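HI1317 (Haemophilus influenzae, PDB 1JOV) probably interconverts the alpha and beta anomers of D-glucose 6-phosphate. Local coordinates at residues G89-I93 against R94-L98; S237-G240 against Y241-M244; L255-F258 against G259-L262. All blocks are in the same frame, centred on the assembly; numbering follows the deposited sequence.

How the contacts relate
The three contacts are local turns of one antiparallel beta fold, and none touches another. Contact 1 (89-98) leads into strand 97-104 and contact 3 (255-262) into strand 261-268, so both reach the same large sheet, with centres about 17 Å apart. Contact 2 (237-244) leads instead into strand 244-251, which carries Glu248, and its centre lies about 33 Å from that of contact 3, across the middle of the chain. Each has a side chain near the predicted catalytic pair: that of Arg92, which holds a sulfate in contact 1, is about 6 Å from that of His150, that of Met244 about 7 Å, and that of Leu262 about 8 Å from that of Glu248.

Contact 1. Residues G89-I93 against R94-L98; sequences GTARI and RLWQL. With SO4 (sulfate ion), chain B.
Two side-chain hydrogen bonds tie Thr90 and Ala91 to residues four and five further on. Arg94 NH1 donates to Thr90 OG1 at 3.0 Å, the hydroxyl oxygen lying at the edge of the guanidinium and close to its plane. Trp96 NE1 gives the other bond to Ala91 O, also 3.0 Å and nearly straight (N-H...O 164°); the carbonyl oxygen sits in the plane of the indole. An arginine suits its place because the same group has further acceptors: Glu122 forms a salt bridge with NH1 and Phe115 O accepts from NH2, together fixing the rotation of the guanidinium.

Nonpolar contact backs up these bonds. The Arg94 chain bends at CG-CD (chi3 56°), which lays CD 3.5 Å from Thr90 CB and brings the charged end back to the hydroxyl. The indole's benzo edge reaches Ala91 CB through CZ2, at 4.2 Å, where a small methyl leaves room for the large ring; Leu114, Ala123 and Val125 also pack on the tryptophan.

The peptide between these groups turns through a short 3-10 segment, with Ile93 N bonded to Thr90 O, before entering edge strand 97-104 of the large antiparallel sheet.

Arg92 makes a separate, ionic contact: its chain, extended from CG to NE, offers a two-pronged edge to a sulfate. NH1 meets O1 at 2.9 Å and NH2 meets O4 at 3.0 Å. Arg70 binds the same anion, probably acquired from the crystallisation liquor. With the predicted active-site residue His150 nearby, the pair of arginines is consistent with a site for the phosphate of glucose 6-phosphate.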
loop_
_atom_site.group_PDB
_atom_site.type_symbol
_atom_site.label_atom_id
_atom_site.label_comp_id
_atom_site.label_asym_id
_atom_site.label_seq_id
_atom_site.Cartn_x
_atom_site.Cartn_y
_atom_site.Cartn_z
ATOM N N GLY A 89 8.500 -1.725 -11.261
ATOM C CA GLY A 89 7.619 -2.008 -12.381
ATOM C C GLY A 89 6.763 -0.830 -12.842
ATOM O O GLY A 89 7.058 0.306 -12.483
ATOM N N THR A 90 5.736 -1.103 -13.672
ATOM C CA THR A 90 5.031 -0.016 -14.334
ATOM C C THR A 90 3.632 0.174 -13.813
ATOM O O THR A 90 2.966 1.165 -14.112
ATOM C CB THR A 90 4.944 -0.313 -15.863
ATOM O OG1 THR A 90 4.312 -1.591 -16.058
ATOM C CG2 THR A 90 6.375 -0.540 -16.529
ATOM N N ALA A 91 3.157 -0.772 -13.043
ATOM C CA ALA A 91 1.813 -0.638 -12.560
ATOM C C ALA A 91 1.517 0.700 -11.833
ATOM O O ALA A 91 0.445 1.264 -11.991
ATOM C CB ALA A 91 1.487 -1.796 -11.617
ATOM N N ARG A 92 2.474 1.177 -11.061
ATOM C CA ARG A 92 2.172 2.266 -10.164
ATOM C C ARG A 92 2.288 3.659 -10.868
ATOM O O ARG A 92 1.958 4.679 -10.258
ATOM C CB ARG A 92 3.139 2.198 -8.991
ATOM C CG ARG A 92 4.629 2.498 -9.351
ATOM C CD ARG A 92 5.456 2.425 -8.112
ATOM N NE ARG A 92 6.884 2.655 -8.447
ATOM C CZ ARG A 92 7.823 3.099 -7.609
ATOM N NH1 ARG A 92 7.566 3.361 -6.359
ATOM N NH2 ARG A 92 9.103 3.209 -8.077
ATOM N N ILE A 93 2.779 3.602 -12.094
ATOM C CA ILE A 93 2.890 4.780 -12.967
ATOM C C ILE A 93 1.986 4.855 -14.179
ATOM O O ILE A 93 2.195 5.707 -15.058
ATOM C CB ILE A 93 4.347 4.972 -13.378
ATOM C CG1 ILE A 93 4.901 3.773 -14.067
ATOM C CG2 ILE A 93 5.052 5.385 -12.160
ATOM C CD1 ILE A 93 6.343 4.049 -14.838
ATOM N N ARG A 94 0.997 3.958 -14.261
ATOM C CA ARG A 94 0.063 3.837 -15.358
ATOM C C ARG A 94 -1.394 4.061 -14.811
ATOM O O ARG A 94 -1.608 3.883 -13.646
ATOM C CB ARG A 94 0.111 2.466 -15.991
ATOM C CG ARG A 94 1.448 2.193 -16.716
ATOM C CD ARG A 94 1.812 0.665 -17.011
ATOM N NE ARG A 94 0.774 -0.017 -17.762
ATOM C CZ ARG A 94 0.683 -1.334 -17.890
ATOM N NH1 ARG A 94 1.578 -2.138 -17.292
ATOM N NH2 ARG A 94 -0.331 -1.855 -18.618
ATOM N N LEU A 95 -2.242 4.662 -15.610
ATOM C CA LEU A 95 -3.603 4.956 -15.205
ATOM C C LEU A 95 -4.374 3.634 -15.286
ATOM O O LEU A 95 -4.361 2.945 -16.308
ATOM C CB LEU A 95 -4.343 5.873 -16.240
ATOM C CG LEU A 95 -3.949 7.277 -15.899
ATOM C CD1 LEU A 95 -4.272 8.219 -17.098
ATOM C CD2 LEU A 95 -4.715 7.663 -14.703
ATOM N N TRP A 96 -5.075 3.357 -14.213
ATOM C CA TRP A 96 -6.076 2.268 -14.199
ATOM C C TRP A 96 -7.503 2.845 -14.377
ATOM O O TRP A 96 -7.719 4.058 -14.116
ATOM C CB TRP A 96 -5.975 1.548 -12.874
ATOM C CG TRP A 96 -4.653 0.880 -12.591
ATOM C CD1 TRP A 96 -3.329 1.405 -12.631
ATOM C CD2 TRP A 96 -4.517 -0.463 -12.063
ATOM N NE1 TRP A 96 -2.453 0.428 -12.242
ATOM C CE2 TRP A 96 -3.167 -0.721 -11.897
ATOM C CE3 TRP A 96 -5.435 -1.479 -11.807
ATOM C CZ2 TRP A 96 -2.679 -1.898 -11.343
ATOM C CZ3 TRP A 96 -4.979 -2.721 -11.285
ATOM C CH2 TRP A 96 -3.579 -2.943 -11.113
ATOM N N GLN A 97 -8.466 1.978 -14.653
ATOM C CA GLN A 97 -9.845 2.400 -14.759
ATOM C C GLN A 97 -10.663 1.829 -13.599
ATOM O O GLN A 97 -10.419 0.744 -13.135
ATOM C CB GLN A 97 -10.443 1.901 -16.063
ATOM C CG GLN A 97 -9.955 2.707 -17.307
ATOM C CD GLN A 97 -8.503 2.445 -17.609
ATOM O OE1 GLN A 97 -7.687 3.413 -17.827
ATOM N NE2 GLN A 97 -8.115 1.177 -17.638
ATOM N N LEU A 98 -11.668 2.600 -13.145
ATOM C CA LEU A 98 -12.617 2.114 -12.120
ATOM C C LEU A 98 -13.653 1.295 -12.910
ATOM O O LEU A 98 -14.414 1.847 -13.751
ATOM C CB LEU A 98 -13.290 3.298 -11.478
ATOM C CG LEU A 98 -14.406 2.929 -10.489
ATOM C CD1 LEU A 98 -13.870 2.322 -9.198
ATOM C CD2 LEU A 98 -15.207 4.215 -10.153
HETATM S S SO4 B . 11.029 4.427 -5.138
HETATM O O1 SO4 B . 9.654 4.473 -4.678
HETATM O O2 SO4 B . 11.477 3.092 -4.883
HETATM O O3 SO4 B . 11.887 5.407 -4.436
HETATM O O4 SO4 B . 11.082 4.810 -6.523
#

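Contact 2. Residues S237-G240 against Y241-M244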
loop_
_atom_site.group_PDB
_atom_site.type_symbol
_atom_site.label_atom_id
_atom_site.label_comp_id
_atom_site.label_asym_id
_atom_site.label_seq_id
_atom_site.Cartn_x
_atom_site.Cartn_y
_atom_site.Cartn_z
ATOM N N SER A 237 10.098 14.298 2.686
ATOM C CA SER A 237 10.713 15.447 3.391
ATOM C C SER A 237 11.787 14.869 4.233
ATOM O O SER A 237 11.958 13.657 4.349
ATOM C CB SER A 237 9.668 16.069 4.295
ATOM O OG SER A 237 9.680 15.335 5.487
ATOM N N GLU A 238 12.567 15.726 4.917
ATOM C CA GLU A 238 13.657 15.192 5.722
ATOM C C GLU A 238 13.181 14.619 7.032
ATOM O O GLU A 238 13.880 13.841 7.709
ATOM C CB GLU A 238 14.602 16.354 6.016
ATOM C CG GLU A 238 16.063 15.980 6.117
ATOM C CD GLU A 238 16.892 17.217 6.336
ATOM O OE1 GLU A 238 17.046 17.597 7.520
ATOM O OE2 GLU A 238 17.338 17.817 5.330
ATOM N N THR A 239 11.920 14.863 7.338
ATOM C CA THR A 239 11.254 14.455 8.577
ATOM C C THR A 239 10.169 13.352 8.376
ATOM O O THR A 239 9.614 12.850 9.353
ATOM C CB THR A 239 10.613 15.713 9.182
ATOM O OG1 THR A 239 9.927 15.360 10.398
ATOM C CG2 THR A 239 9.628 16.321 8.186
ATOM N N GLY A 240 9.895 13.024 7.124
ATOM C CA GLY A 240 8.890 12.039 6.778
ATOM C C GLY A 240 9.057 10.699 7.463
ATOM O O GLY A 240 8.066 10.109 7.832
ATOM N N TYR A 241 10.278 10.169 7.611
ATOM C CA TYR A 241 10.395 8.807 8.137
ATOM C C TYR A 241 9.796 8.645 9.526
ATOM O O TYR A 241 9.495 7.521 9.934
ATOM C CB TYR A 241 11.874 8.325 8.234
ATOM C CG TYR A 241 12.613 8.885 9.470
ATOM C CD1 TYR A 241 13.198 10.146 9.441
ATOM C CD2 TYR A 241 12.754 8.174 10.641
ATOM C CE1 TYR A 241 13.893 10.681 10.516
ATOM C CE2 TYR A 241 13.455 8.690 11.732
ATOM C CZ TYR A 241 14.022 9.949 11.660
ATOM O OH TYR A 241 14.718 10.470 12.737
ATOM N N GLN A 242 9.620 9.746 10.256
ATOM C CA GLN A 242 9.183 9.628 11.629
ATOM C C GLN A 242 7.744 9.264 11.766
ATOM O O GLN A 242 7.315 8.802 12.833
ATOM C CB GLN A 242 9.371 10.993 12.339
ATOM C CG GLN A 242 10.790 11.447 12.368
ATOM C CD GLN A 242 10.984 12.618 13.305
ATOM O OE1 GLN A 242 11.578 12.467 14.369
ATOM N NE2 GLN A 242 10.507 13.798 12.901
ATOM N N LYS A 243 6.975 9.432 10.679
ATOM C CA LYS A 243 5.530 9.253 10.789
ATOM C C LYS A 243 5.038 8.104 9.917
ATOM O O LYS A 243 3.816 7.936 9.746
ATOM C CB LYS A 243 4.786 10.561 10.411
ATOM C CG LYS A 243 5.118 11.781 11.300
ATOM C CD LYS A 243 4.362 11.857 12.601
ATOM C CE LYS A 243 4.579 13.245 13.213
ATOM N NZ LYS A 243 6.022 13.704 13.192
ATOM N N MET A 244 5.952 7.267 9.451
ATOM C CA MET A 244 5.565 6.179 8.523
ATOM C C MET A 244 6.368 4.910 8.826
ATOM O O MET A 244 7.409 4.915 9.499
ATOM C CB MET A 244 5.798 6.588 7.087
ATOM C CG MET A 244 7.196 7.002 6.788
ATOM S SD MET A 244 8.338 5.693 6.495
ATOM C CE MET A 244 8.001 5.562 4.828
HETATM O O HOH W 1 12.260 11.014 5.961
#
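Tyr241 meets the preceding turn mainly through its backbone and ring edge. A water accepts from Tyr241 N and donates to Ser237 O, spanning the bend, while CD1 reaches Glu238 O at 4.1 Å, near the ring plane. CG stands between the backbone N and the carbonyl carbon (chi1 79°), which brings the ring against those of Trp229 and His230, a position that suits a large aromatic.

Gln242 comes next and grips Thr239 twice. Its N donates to Thr239 O at 3.2 Å, from above the carbonyl plane. Its extended side chain then carries NE2 to Thr239 OG1, 3.0 Å away, through a rather bent bond (136°) tilted from the amide plane; the two side chains cross at about a right angle. On its way CG passes over one face of the Tyr241 ring, toward the rim.

The backbone bond from Gln242 N belongs to a short 3-10 turn in the loop between strands 222-227 and 244-251 of this antiparallel beta-sandwich of the galactose mutarotase type. Lys243 N repeats the three-residue step to Gly240 O at 3.1 Å, in a bond nearly straight at 173°. Gly240 is buried at the start of the turn.

Met244 begins strand 244-251. Its CG lies 3.4 Å from Gly240 O, and the flexible thioether chain bends away to pack on Trp56, Trp226 and Met236.

Contact 3. Residues L255-F258 against G259-L262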
loop_
_atom_site.group_PDB
_atom_site.type_symbol
_atom_site.label_atom_id
_atom_site.label_comp_id
_atom_site.label_asym_id
_atom_site.label_seq_id
_atom_site.Cartn_x
_atom_site.Cartn_y
_atom_site.Cartn_z
ATOM N N LEU A 255 6.760 -16.674 -7.340
ATOM C CA LEU A 255 6.096 -15.830 -8.381
ATOM C C LEU A 255 4.614 -15.993 -8.442
ATOM O O LEU A 255 4.065 -16.988 -7.892
ATOM C CB LEU A 255 6.683 -16.136 -9.719
ATOM C CG LEU A 255 8.185 -15.833 -9.868
ATOM C CD1 LEU A 255 8.681 -16.009 -11.345
ATOM C CD2 LEU A 255 8.527 -14.477 -9.354
ATOM N N LEU A 256 3.920 -15.025 -9.100
ATOM C CA LEU A 256 2.486 -15.133 -9.334
ATOM C C LEU A 256 2.255 -15.600 -10.727
ATOM O O LEU A 256 2.885 -15.075 -11.687
ATOM C CB LEU A 256 1.812 -13.761 -9.255
ATOM C CG LEU A 256 1.706 -13.246 -7.863
ATOM C CD1 LEU A 256 1.418 -11.684 -7.876
ATOM C CD2 LEU A 256 0.544 -13.887 -7.082
ATOM N N GLU A 257 1.334 -16.558 -10.907
ATOM C CA GLU A 257 0.975 -17.012 -12.204
ATOM C C GLU A 257 -0.408 -16.415 -12.571
ATOM O O GLU A 257 -1.127 -15.915 -11.686
ATOM C CB GLU A 257 1.000 -18.569 -12.297
ATOM C CG GLU A 257 2.381 -19.200 -12.347
ATOM C CD GLU A 257 3.300 -18.716 -13.474
ATOM O OE1 GLU A 257 2.891 -18.578 -14.646
ATOM O OE2 GLU A 257 4.491 -18.511 -13.186
ATOM N N PHE A 258 -0.797 -16.612 -13.833
ATOM C CA PHE A 258 -2.018 -16.016 -14.347
ATOM C C PHE A 258 -3.184 -16.300 -13.375
ATOM O O PHE A 258 -3.324 -17.435 -12.979
ATOM C CB PHE A 258 -2.294 -16.589 -15.710
ATOM C CG PHE A 258 -3.456 -16.003 -16.388
ATOM C CD1 PHE A 258 -4.725 -16.546 -16.180
ATOM C CD2 PHE A 258 -3.328 -14.902 -17.305
ATOM C CE1 PHE A 258 -5.859 -16.034 -16.819
ATOM C CE2 PHE A 258 -4.513 -14.422 -17.911
ATOM C CZ PHE A 258 -5.757 -14.983 -17.670
ATOM N N GLY A 259 -3.959 -15.305 -12.955
ATOM C CA GLY A 259 -5.107 -15.502 -12.082
ATOM C C GLY A 259 -4.871 -15.667 -10.629
ATOM O O GLY A 259 -5.851 -15.641 -9.864
ATOM N N GLU A 260 -3.608 -15.694 -10.183
ATOM C CA GLU A 260 -3.306 -15.757 -8.774
ATOM C C GLU A 260 -3.365 -14.376 -8.134
ATOM O O GLU A 260 -3.086 -13.382 -8.790
ATOM C CB GLU A 260 -1.975 -16.387 -8.511
ATOM C CG GLU A 260 -1.897 -17.867 -9.009
ATOM C CD GLU A 260 -0.635 -18.574 -8.563
ATOM O OE1 GLU A 260 0.450 -17.973 -8.550
ATOM O OE2 GLU A 260 -0.700 -19.731 -8.167
ATOM N N SER A 261 -3.843 -14.281 -6.937
ATOM C CA SER A 261 -3.876 -13.009 -6.271
ATOM C C SER A 261 -3.074 -12.941 -4.991
ATOM O O SER A 261 -2.623 -14.000 -4.458
ATOM C CB SER A 261 -5.324 -12.660 -5.984
ATOM O OG SER A 261 -5.805 -13.672 -5.154
ATOM N N LEU A 262 -2.896 -11.738 -4.452
ATOM C CA LEU A 262 -2.304 -11.595 -3.167
ATOM C C LEU A 262 -3.077 -10.443 -2.546
ATOM O O LEU A 262 -3.488 -9.512 -3.238
ATOM C CB LEU A 262 -0.791 -11.414 -3.235
ATOM C CG LEU A 262 -0.228 -9.995 -3.448
ATOM C CD1 LEU A 262 1.259 -9.958 -3.135
ATOM C CD2 LEU A 262 -0.475 -9.528 -4.882
#
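Leu256 and Glu260 meet in the tightly packed part of this contact, on the inner side of a reversal of the chain. The Leu256 methyl CD2 rests on Glu260 CB at 3.8 Å, the two side chains slanting across one another. Further inward, Leu256 CD1 touches Leu262 CD2 at 4.1 Å, with these branched chains roughly perpendicular. Both leucines are buried, and their branched ends suit the space beside Ala147 on strand 145-154 and Arg251 on strand 244-251.

The carboxylate of Glu260 belongs to this ordered part as well. CG lies opposite the carbonyl carbon (chi1 -62°), and the chain, extended beyond CG, reaches across the turn and places OE1 at Glu257 N, whose amide hydrogen it takes at 2.9 Å. That bond is nearly straight at the hydrogen (166°), although the donor stands well above the carboxylate plane. Arg251 NH2 forms a salt bridge to the same oxygen, and these two partners would probably favour the ionised carboxylate.

The backbone makes a type II beta turn from Glu257 to Glu260, closed by Glu260 N to Glu257 O at 2.9 Å; it joins strand 255-256 to strand 261-268 of the large antiparallel sheet. Gly259 takes the third position of the turn, where a positive phi (80°) favours glycine.

The loose side is the tip. Phe258 and Glu257 are exposed, and the phenyl ring swings outward, its CG 3.5 Å from Gly259 N, to meet Tyr140 edge-to-face. The carboxylate of Glu257 turns off to the solvent side of the chain reversal, its OE2 6.2 Å from Glu260 OE1, a separation that probably softens the repulsion between like charges.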